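Local coordinates for uncharacterized protein (Borrelia turicatae, PDB 5VJ4) that is of unknown function but is a putative surface lipoprotein, probably lipid-binding, from a gene differentially regulated between tick and mammal in a relapsing fever spirochete, at residues 92-102 against 118-126; 241-252 against 278-289. One frame throughout, in Å; residues are numbered along the deposited sequence.

Contact 1 (92-102 against 118-126)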
loop_
_atom_site.group_PDB
_atom_site.type_symbol
_atom_site.label_atom_id
_atom_site.label_comp_id
_atom_site.label_asym_id
_atom_site.label_seq_id
_atom_site.Cartn_x
_atom_site.Cartn_y
_atom_site.Cartn_z
ATOM N N GLU A 92 20.531 30.886 -1.440
ATOM C CA GLU A 92 20.134 30.101 -2.648
ATOM C C GLU A 92 18.809 30.539 -3.253
ATOM O O GLU A 92 17.751 30.477 -2.602
ATOM C CB GLU A 92 20.140 28.574 -2.393
ATOM C CG GLU A 92 21.318 27.824 -3.034
ATOM C CD GLU A 92 21.633 28.268 -4.468
ATOM O OE1 GLU A 92 20.696 28.613 -5.226
ATOM O OE2 GLU A 92 22.827 28.298 -4.837
ATOM N N GLU A 93 18.876 30.981 -4.507
ATOM C CA GLU A 93 17.682 31.347 -5.275
ATOM C C GLU A 93 16.854 30.113 -5.652
ATOM O O GLU A 93 15.636 30.214 -5.801
ATOM C CB GLU A 93 18.041 32.165 -6.524
ATOM N N ALA A 94 17.512 28.959 -5.798
ATOM C CA ALA A 94 16.815 27.700 -6.077
ATOM C C ALA A 94 15.942 27.240 -4.909
ATOM O O ALA A 94 14.900 26.614 -5.134
ATOM C CB ALA A 94 17.785 26.605 -6.477
ATOM N N LEU A 95 16.353 27.562 -3.679
ATOM C CA LEU A 95 15.548 27.233 -2.498
ATOM C C LEU A 95 14.580 28.313 -2.053
ATOM O O LEU A 95 13.904 28.149 -1.046
ATOM C CB LEU A 95 16.411 26.751 -1.339
ATOM C CG LEU A 95 16.549 25.219 -1.313
ATOM C CD1 LEU A 95 17.231 24.689 -2.559
ATOM C CD2 LEU A 95 17.295 24.716 -0.089
ATOM N N ALA A 96 14.501 29.392 -2.831
ATOM C CA ALA A 96 13.661 30.541 -2.508
ATOM C C ALA A 96 12.156 30.256 -2.486
ATOM O O ALA A 96 11.383 30.968 -1.839
ATOM C CB ALA A 96 13.977 31.704 -3.422
ATOM N N TYR A 97 11.737 29.199 -3.159
ATOM C CA TYR A 97 10.314 28.847 -3.165
ATOM C C TYR A 97 9.853 28.216 -1.839
ATOM O O TYR A 97 8.636 27.992 -1.653
ATOM C CB TYR A 97 9.983 27.921 -4.359
ATOM C CG TYR A 97 10.494 26.505 -4.190
ATOM C CD1 TYR A 97 11.858 26.209 -4.376
ATOM C CD2 TYR A 97 9.621 25.456 -3.812
ATOM C CE1 TYR A 97 12.340 24.918 -4.195
ATOM C CE2 TYR A 97 10.106 24.154 -3.628
ATOM C CZ TYR A 97 11.461 23.893 -3.827
ATOM O OH TYR A 97 11.955 22.625 -3.654
ATOM N N LEU A 98 10.800 27.940 -0.930
ATOM C CA LEU A 98 10.499 27.129 0.241
ATOM C C LEU A 98 9.754 27.800 1.404
ATOM O O LEU A 98 8.740 27.265 1.887
ATOM C CB LEU A 98 11.732 26.365 0.707
ATOM C CG LEU A 98 11.920 25.063 -0.071
ATOM C CD1 LEU A 98 13.094 24.255 0.454
ATOM C CD2 LEU A 98 10.665 24.221 -0.029
ATOM N N ASN A 99 10.255 28.945 1.859
ATOM C CA ASN A 99 9.544 29.770 2.878
ATOM C C ASN A 99 9.341 29.094 4.251
ATOM O O ASN A 99 8.473 29.495 5.023
ATOM C CB ASN A 99 8.173 30.275 2.350
ATOM C CG ASN A 99 8.275 31.088 1.059
ATOM O OD1 ASN A 99 9.287 31.739 0.770
ATOM N ND2 ASN A 99 7.194 31.073 0.286
ATOM N N GLU A 100 10.145 28.075 4.543
ATOM C CA GLU A 100 10.009 27.278 5.759
ATOM C C GLU A 100 11.317 26.647 6.138
ATOM O O GLU A 100 11.966 25.986 5.323
ATOM C CB GLU A 100 8.968 26.178 5.611
ATOM C CG GLU A 100 7.664 26.454 6.339
ATOM C CD GLU A 100 6.893 25.186 6.649
ATOM O OE1 GLU A 100 7.535 24.138 6.921
ATOM O OE2 GLU A 100 5.640 25.243 6.626
ATOM N N THR A 101 11.684 26.847 7.401
ATOM C CA THR A 101 13.019 26.549 7.913
ATOM C C THR A 101 12.937 26.304 9.410
ATOM O O THR A 101 11.869 26.469 10.010
ATOM C CB THR A 101 13.979 27.722 7.617
ATOM O OG1 THR A 101 15.215 27.545 8.328
ATOM C CG2 THR A 101 13.313 29.044 7.999
ATOM N N VAL A 102 14.061 25.928 10.007
ATOM C CA VAL A 102 14.127 25.677 11.440
ATOM C C VAL A 102 13.704 26.900 12.262
ATOM O O VAL A 102 14.100 28.023 11.940
ATOM C CB VAL A 102 15.549 25.262 11.845
ATOM C CG1 VAL A 102 15.567 24.801 13.280
ATOM C CG2 VAL A 102 16.019 24.120 10.981
ATOM N N ARG A 118 21.591 29.211 4.807
ATOM C CA ARG A 118 20.137 29.430 4.955
ATOM C C ARG A 118 19.432 28.266 4.323
ATOM O O ARG A 118 18.559 27.659 4.934
ATOM C CB ARG A 118 19.619 30.763 4.328
ATOM C CG ARG A 118 19.871 32.039 5.132
ATOM C CD ARG A 118 21.347 32.416 5.058
ATOM N NE ARG A 118 21.860 33.257 6.133
ATOM C CZ ARG A 118 23.076 33.120 6.658
ATOM N NH1 ARG A 118 23.897 32.165 6.236
ATOM N NH2 ARG A 118 23.459 33.921 7.636
ATOM N N SER A 119 19.847 27.955 3.101
ATOM C CA SER A 119 19.289 26.864 2.331
ATOM C C SER A 119 19.428 25.547 3.104
ATOM O O SER A 119 18.464 24.802 3.240
ATOM C CB SER A 119 19.956 26.809 0.955
ATOM O OG SER A 119 21.356 26.730 1.086
ATOM N N GLY A 120 20.614 25.300 3.654
ATOM C CA GLY A 120 20.843 24.137 4.522
ATOM C C GLY A 120 19.869 24.035 5.674
ATOM O O GLY A 120 19.444 22.952 6.022
ATOM N N ARG A 121 19.519 25.174 6.267
ATOM C CA ARG A 121 18.514 25.219 7.324
ATOM C C ARG A 121 17.199 24.758 6.747
ATOM O O ARG A 121 16.520 23.904 7.335
ATOM C CB ARG A 121 18.373 26.625 7.915
ATOM C CG ARG A 121 19.403 26.974 8.979
ATOM C CD ARG A 121 19.133 28.357 9.569
ATOM N NE ARG A 121 20.279 29.217 9.308
ATOM C CZ ARG A 121 20.262 30.283 8.511
ATOM N NH1 ARG A 121 19.140 30.666 7.929
ATOM N NH2 ARG A 121 21.369 30.998 8.330
ATOM N N LYS A 122 16.857 25.303 5.580
ATOM C CA LYS A 122 15.600 24.976 4.920
ATOM C C LYS A 122 15.504 23.462 4.625
ATOM O O LYS A 122 14.429 22.876 4.748
ATOM C CB LYS A 122 15.467 25.779 3.635
ATOM C CG LYS A 122 14.694 27.068 3.755
ATOM C CD LYS A 122 14.871 27.942 2.519
ATOM C CE LYS A 122 13.732 28.939 2.406
ATOM N NZ LYS A 122 13.906 29.813 1.222
ATOM N N ALA A 123 16.632 22.850 4.249
ATOM C CA ALA A 123 16.703 21.422 3.978
ATOM C C ALA A 123 16.440 20.615 5.233
ATOM O O ALA A 123 15.578 19.735 5.248
ATOM C CB ALA A 123 18.052 21.042 3.368
ATOM N N ILE A 124 17.193 20.907 6.283
ATOM C CA ILE A 124 16.987 20.254 7.569
ATOM C C ILE A 124 15.513 20.353 7.994
ATOM O O ILE A 124 14.922 19.369 8.403
ATOM C CB ILE A 124 17.940 20.815 8.630
ATOM C CG1 ILE A 124 19.378 20.434 8.271
ATOM C CG2 ILE A 124 17.609 20.267 9.994
ATOM C CD1 ILE A 124 19.769 19.009 8.585
ATOM N N SER A 125 14.901 21.515 7.825
ATOM C CA SER A 125 13.508 21.630 8.153
ATOM C C SER A 125 12.658 20.680 7.309
ATOM O O SER A 125 11.707 20.069 7.809
ATOM C CB SER A 125 13.025 23.047 7.988
ATOM O OG SER A 125 11.609 23.045 8.000
ATOM N N TYR A 126 13.014 20.549 6.040
ATOM C CA TYR A 126 12.327 19.624 5.135
ATOM C C TYR A 126 12.398 18.156 5.596
ATOM O O TYR A 126 11.361 17.595 5.933
ATOM C CB TYR A 126 12.891 19.775 3.744
ATOM C CG TYR A 126 12.259 18.910 2.707
ATOM C CD1 TYR A 126 11.014 19.245 2.163
ATOM C CD2 TYR A 126 12.941 17.781 2.201
ATOM C CE1 TYR A 126 10.446 18.459 1.164
ATOM C CE2 TYR A 126 12.393 16.997 1.198
ATOM C CZ TYR A 126 11.142 17.329 0.698
ATOM O OH TYR A 126 10.585 16.530 -0.262
#
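The flat peptide carbonyl of L95 is approached over both faces. K122 NZ donates to L95 O at 2.8 Å from 44° above the carbonyl plane, and L98 N bonds to the same oxygen from the opposite face, closing a type I turn. Nearby, the Y97 ring carries L98 CG over one face and A94 O at its edge. The R121 guanidinium lays one face over R118 CA, with R118 NE at its edge; its end leads away from 92-102. K122 can reach L95 because its chain runs extended beyond CG (chi4 179°), threading the curve of the loop: CG passes 3.3 Å from E100 O, and CE lies 3.7 Å from L98 CB. In this all-helical protein, 92-102 is the lead-in to helix 105-114, and here it wraps across the first turns of helix 118-128. L95 CD2 lies 3.5 Å from S119 CB. Further on, T101 lies alongside R121 and puts OG1 3.3 Å from R121 CB, while S125 CB sits 3.5 Å from T101 CA. V102 turns CG2 toward I124 CG2, 4.3 Å away, and also packs on L107, I108 and L111 of helix 105-114.

Contact 2 (241-252 against 278-289); sequences LDADDRATINEI and VVRMIDIYRGVK. With SO4 (sulfate ion), chain E.
T248 and R286 come together through their torsions: T248 chi1 of -50° sets OG1 anti to its own carbonyl carbon, and R286 runs extended from CG to NE, crossing T248 at a slant. The guanidinium thus takes T248 OG1 side-on, with NE and NH2 both donating to that one oxygen at 3.0 Å. This happens where segments 243-252 and 278-289, parts of helices 243-256 and 263-301 of this all-helical fold, cross at 75° with their axes 10.2 Å apart. NH2 of R286 also makes a salt bridge to D245 OD1 on the anti side of the carboxylate, at 2.9 Å; D245 OD2 has a second partner in R220. I282 CG2 lies under the middle of the R286 guanidinium, and Y216 adds a cation-pi contact. Beyond the polar cluster, I282 CD1 meets I249 CG1, while I249 CD1 and I252 CD1 both touch CE of selenomethionine M281. I252 CG1 sits over the Y285 ring, 3.9 Å from its centroid. E251 OE1 lies at that ring's edge, where the modelled bond from Y285 OH is too short to be trusted. At the start of helix 243-256, D242 is the N-cap, and a sulfate takes A243 N at its O4, while its O2 receives R246 NH1 and NH2, the latter at 2.7 Å.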
loop_
_atom_site.group_PDB
_atom_site.type_symbol
_atom_site.label_atom_id
_atom_site.label_comp_id
_atom_site.label_asym_id
_atom_site.label_seq_id
_atom_site.Cartn_x
_atom_site.Cartn_y
_atom_site.Cartn_z
ATOM N N LEU A 241 8.288 6.560 -14.020
ATOM C CA LEU A 241 9.658 6.066 -13.832
ATOM C C LEU A 241 10.623 6.720 -14.789
ATOM O O LEU A 241 10.307 6.886 -15.967
ATOM C CB LEU A 241 9.717 4.550 -14.050
ATOM C CG LEU A 241 8.665 3.736 -13.261
ATOM C CD1 LEU A 241 8.818 2.242 -13.419
ATOM C CD2 LEU A 241 8.708 4.055 -11.790
ATOM N N ASP A 242 11.794 7.101 -14.278
ATOM C CA ASP A 242 12.906 7.521 -15.137
ATOM C C ASP A 242 13.692 6.288 -15.629
ATOM O O ASP A 242 13.374 5.145 -15.277
ATOM C CB ASP A 242 13.837 8.454 -14.370
ATOM C CG ASP A 242 14.866 7.702 -13.561
ATOM O OD1 ASP A 242 14.431 6.881 -12.720
ATOM O OD2 ASP A 242 16.094 7.910 -13.801
ATOM N N ALA A 243 14.753 6.525 -16.390
ATOM C CA ALA A 243 15.548 5.431 -16.920
ATOM C C ALA A 243 16.072 4.495 -15.833
ATOM O O ALA A 243 15.964 3.264 -15.954
ATOM C CB ALA A 243 16.669 5.973 -17.775
ATOM N N ASP A 244 16.605 5.079 -14.764
ATOM C CA ASP A 244 17.132 4.299 -13.648
ATOM C C ASP A 244 16.068 3.421 -13.049
ATOM O O ASP A 244 16.294 2.216 -12.826
ATOM C CB ASP A 244 17.715 5.209 -12.564
ATOM C CG ASP A 244 19.036 5.848 -12.969
ATOM O OD1 ASP A 244 19.750 5.302 -13.853
ATOM O OD2 ASP A 244 19.343 6.910 -12.388
ATOM N N ASP A 245 14.904 4.018 -12.795
ATOM C CA ASP A 245 13.779 3.255 -12.279
ATOM C C ASP A 245 13.402 2.131 -13.226
ATOM O O ASP A 245 13.284 0.983 -12.789
ATOM C CB ASP A 245 12.608 4.159 -11.967
ATOM C CG ASP A 245 12.877 5.075 -10.780
ATOM O OD1 ASP A 245 13.705 4.721 -9.920
ATOM O OD2 ASP A 245 12.269 6.167 -10.706
ATOM N N ARG A 246 13.263 2.448 -14.514
ATOM C CA ARG A 246 12.992 1.440 -15.548
ATOM C C ARG A 246 13.960 0.274 -15.448
ATOM O O ARG A 246 13.512 -0.890 -15.287
ATOM C CB ARG A 246 12.994 2.032 -16.953
ATOM C CG ARG A 246 11.760 2.877 -17.201
ATOM C CD ARG A 246 11.529 3.265 -18.645
ATOM N NE ARG A 246 12.654 4.004 -19.203
ATOM C CZ ARG A 246 12.809 5.316 -19.108
ATOM N NH1 ARG A 246 13.868 5.901 -19.663
ATOM N NH2 ARG A 246 11.912 6.039 -18.447
ATOM N N ALA A 247 15.265 0.597 -15.476
ATOM C CA ALA A 247 16.312 -0.420 -15.259
ATOM C C ALA A 247 15.989 -1.323 -14.089
ATOM O O ALA A 247 15.887 -2.550 -14.254
ATOM C CB ALA A 247 17.681 0.211 -15.079
ATOM N N THR A 248 15.748 -0.718 -12.921
ATOM C CA THR A 248 15.516 -1.520 -11.719
ATOM C C THR A 248 14.302 -2.412 -11.878
ATOM O O THR A 248 14.361 -3.615 -11.583
ATOM C CB THR A 248 15.378 -0.674 -10.455
ATOM O OG1 THR A 248 16.469 0.233 -10.373
ATOM C CG2 THR A 248 15.423 -1.564 -9.256
ATOM N N ILE A 249 13.210 -1.834 -12.376
ATOM C CA ILE A 249 12.014 -2.635 -12.558
ATOM C C ILE A 249 12.261 -3.801 -13.498
ATOM O O ILE A 249 11.791 -4.907 -13.239
ATOM C CB ILE A 249 10.806 -1.812 -12.988
ATOM C CG1 ILE A 249 10.199 -1.111 -11.792
ATOM C CG2 ILE A 249 9.721 -2.731 -13.506
ATOM C CD1 ILE A 249 9.459 -2.048 -10.854
ATOM N N ASN A 250 13.040 -3.571 -14.546
ATOM C CA ASN A 250 13.281 -4.646 -15.511
ATOM C C ASN A 250 13.965 -5.783 -14.792
ATOM O O ASN A 250 13.504 -6.949 -14.828
ATOM C CB ASN A 250 14.031 -4.173 -16.779
ATOM C CG ASN A 250 13.126 -3.362 -17.751
ATOM O OD1 ASN A 250 11.869 -3.418 -17.719
ATOM N ND2 ASN A 250 13.771 -2.597 -18.613
ATOM N N GLU A 251 14.997 -5.407 -14.046
ATOM C CA GLU A 251 15.746 -6.369 -13.279
ATOM C C GLU A 251 14.850 -7.147 -12.310
ATOM O O GLU A 251 14.915 -8.385 -12.252
ATOM C CB GLU A 251 16.831 -5.640 -12.564
ATOM C CG GLU A 251 17.836 -6.541 -11.896
ATOM C CD GLU A 251 18.862 -5.723 -11.147
ATOM O OE1 GLU A 251 19.331 -6.181 -10.090
ATOM O OE2 GLU A 251 19.201 -4.614 -11.634
ATOM N N ILE A 252 13.994 -6.426 -11.587
ATOM C CA ILE A 252 13.078 -7.063 -10.647
ATOM C C ILE A 252 12.152 -8.035 -11.389
ATOM O O ILE A 252 11.913 -9.167 -10.927
ATOM C CB ILE A 252 12.291 -6.015 -9.830
ATOM C CG1 ILE A 252 13.236 -5.270 -8.877
ATOM C CG2 ILE A 252 11.139 -6.669 -9.066
ATOM C CD1 ILE A 252 12.548 -4.323 -7.917
ATOM N N VAL A 278 5.370 1.404 -5.764
ATOM C CA VAL A 278 6.299 0.870 -6.695
ATOM C C VAL A 278 7.661 1.486 -6.442
ATOM O O VAL A 278 8.643 0.768 -6.346
ATOM C CB VAL A 278 5.883 1.075 -8.151
ATOM C CG1 VAL A 278 7.062 0.783 -9.081
ATOM C CG2 VAL A 278 4.755 0.138 -8.493
ATOM N N VAL A 279 7.734 2.805 -6.328
ATOM C CA VAL A 279 9.054 3.426 -6.163
ATOM C C VAL A 279 9.715 3.031 -4.849
ATOM O O VAL A 279 10.907 2.816 -4.800
ATOM C CB VAL A 279 9.068 4.945 -6.350
ATOM C CG1 VAL A 279 8.583 5.284 -7.738
ATOM C CG2 VAL A 279 8.231 5.660 -5.322
ATOM N N ARG A 280 8.936 2.876 -3.794
ATOM C CA ARG A 280 9.541 2.464 -2.560
ATOM C C ARG A 280 10.148 1.055 -2.640
ATOM O O ARG A 280 11.231 0.816 -2.139
ATOM C CB ARG A 280 8.559 2.574 -1.436
ATOM C CG ARG A 280 9.237 2.391 -0.123
ATOM C CD ARG A 280 8.305 2.713 1.009
ATOM N NE ARG A 280 9.048 2.586 2.263
ATOM C CZ ARG A 280 9.090 1.476 2.990
ATOM N NH1 ARG A 280 9.789 1.466 4.106
ATOM N NH2 ARG A 280 8.426 0.380 2.606
HETATM N N MSE A 281 9.470 0.139 -3.310
HETATM C CA MSE A 281 10.020 -1.198 -3.483
HETATM C C MSE A 281 11.291 -1.118 -4.269
HETATM O O MSE A 281 12.159 -1.935 -4.081
HETATM C CB MSE A 281 9.023 -2.032 -4.228
HETATM C CG MSE A 281 9.643 -3.367 -4.577
HETATM SE SE MSE A 281 8.544 -4.248 -5.977
HETATM C CE MSE A 281 9.122 -3.414 -7.647
ATOM N N ILE A 282 11.418 -0.118 -5.127
ATOM C CA ILE A 282 12.620 0.052 -5.952
ATOM C C ILE A 282 13.822 0.505 -5.115
ATOM O O ILE A 282 14.923 -0.057 -5.264
ATOM C CB ILE A 282 12.389 1.053 -7.126
ATOM C CG1 ILE A 282 11.303 0.536 -8.067
ATOM C CG2 ILE A 282 13.670 1.313 -7.911
ATOM C CD1 ILE A 282 11.097 1.384 -9.300
ATOM N N ASP A 283 13.614 1.528 -4.269
ATOM C CA ASP A 283 14.645 2.002 -3.352
ATOM C C ASP A 283 15.102 0.826 -2.483
ATOM O O ASP A 283 16.311 0.553 -2.382
ATOM C CB ASP A 283 14.133 3.136 -2.448
ATOM C CG ASP A 283 13.610 4.356 -3.218
ATOM O OD1 ASP A 283 14.023 4.598 -4.395
ATOM O OD2 ASP A 283 12.783 5.088 -2.597
ATOM N N ILE A 284 14.147 0.097 -1.895
ATOM C CA ILE A 284 14.528 -0.960 -0.980
ATOM C C ILE A 284 15.388 -1.985 -1.705
ATOM O O ILE A 284 16.449 -2.345 -1.219
ATOM C CB ILE A 284 13.303 -1.620 -0.373
ATOM C CG1 ILE A 284 12.711 -0.711 0.700
ATOM C CG2 ILE A 284 13.667 -2.982 0.187
ATOM C CD1 ILE A 284 11.195 -0.775 0.831
ATOM N N TYR A 285 14.926 -2.413 -2.881
ATOM C CA TYR A 285 15.625 -3.399 -3.663
ATOM C C TYR A 285 17.055 -2.951 -3.937
ATOM O O TYR A 285 17.991 -3.741 -3.860
ATOM C CB TYR A 285 14.918 -3.626 -4.988
ATOM C CG TYR A 285 15.690 -4.548 -5.902
ATOM C CD1 TYR A 285 15.689 -5.925 -5.690
ATOM C CD2 TYR A 285 16.453 -4.036 -6.951
ATOM C CE1 TYR A 285 16.412 -6.775 -6.504
ATOM C CE2 TYR A 285 17.193 -4.863 -7.760
ATOM C CZ TYR A 285 17.159 -6.231 -7.535
ATOM O OH TYR A 285 17.867 -7.060 -8.356
ATOM N N ARG A 286 17.212 -1.686 -4.273
ATOM C CA ARG A 286 18.517 -1.161 -4.609
ATOM C C ARG A 286 19.475 -1.223 -3.449
ATOM O O ARG A 286 20.656 -1.487 -3.656
ATOM C CB ARG A 286 18.424 0.272 -5.077
ATOM C CG ARG A 286 17.790 0.425 -6.418
ATOM C CD ARG A 286 17.804 1.877 -6.793
ATOM N NE ARG A 286 17.225 2.056 -8.102
ATOM C CZ ARG A 286 16.609 3.153 -8.520
ATOM N NH1 ARG A 286 16.434 4.194 -7.708
ATOM N NH2 ARG A 286 16.111 3.186 -9.749
ATOM N N GLY A 287 18.964 -0.969 -2.246
ATOM C CA GLY A 287 19.762 -1.054 -1.036
ATOM C C GLY A 287 20.281 -2.464 -0.845
ATOM O O GLY A 287 21.466 -2.672 -0.566
ATOM N N VAL A 288 19.403 -3.440 -1.033
ATOM C CA VAL A 288 19.800 -4.820 -0.840
ATOM C C VAL A 288 20.827 -5.218 -1.880
ATOM O O VAL A 288 21.805 -5.877 -1.571
ATOM C CB VAL A 288 18.624 -5.767 -0.939
ATOM C CG1 VAL A 288 19.112 -7.174 -0.660
ATOM C CG2 VAL A 288 17.538 -5.349 0.043
ATOM N N LYS A 289 20.590 -4.795 -3.113
ATOM C CA LYS A 289 21.463 -5.132 -4.196
ATOM C C LYS A 289 22.816 -4.523 -3.917
ATOM O O LYS A 289 23.812 -5.209 -4.070
ATOM C CB LYS A 289 20.900 -4.622 -5.502
ATOM C CG LYS A 289 21.946 -4.395 -6.584
ATOM C CD LYS A 289 21.314 -4.048 -7.930
ATOM C CE LYS A 289 22.013 -4.790 -9.070
ATOM N NZ LYS A 289 22.798 -3.934 -9.994
HETATM S S SO4 E . 13.950 9.580 -18.724
HETATM O O1 SO4 E . 15.026 9.322 -19.712
HETATM O O2 SO4 E . 12.975 8.476 -18.789
HETATM O O3 SO4 E . 13.247 10.871 -18.963
HETATM O O4 SO4 E . 14.534 9.563 -17.371
#

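Contact 1 and contact 2 follow one another along the chain, the first complete before the second begins, and they do not touch: their centres are 29 Å apart and their nearest atoms about 12 Å. Contact 2 is the deeper, its centre 9 Å from that of the chain, against 21 Å for contact 1, where the lead-in to helix 105-114 is laid on helix 118-128 at the periphery. Both have a sulfate nearby, probably from the crystallisation liquor: one about 4 Å from the side chain of V102, another at the N-terminal end of helix 243-256. No other chain touches the segments of contact 1, whereas R280, on segment 278-289, packs on F339 of the second subunit.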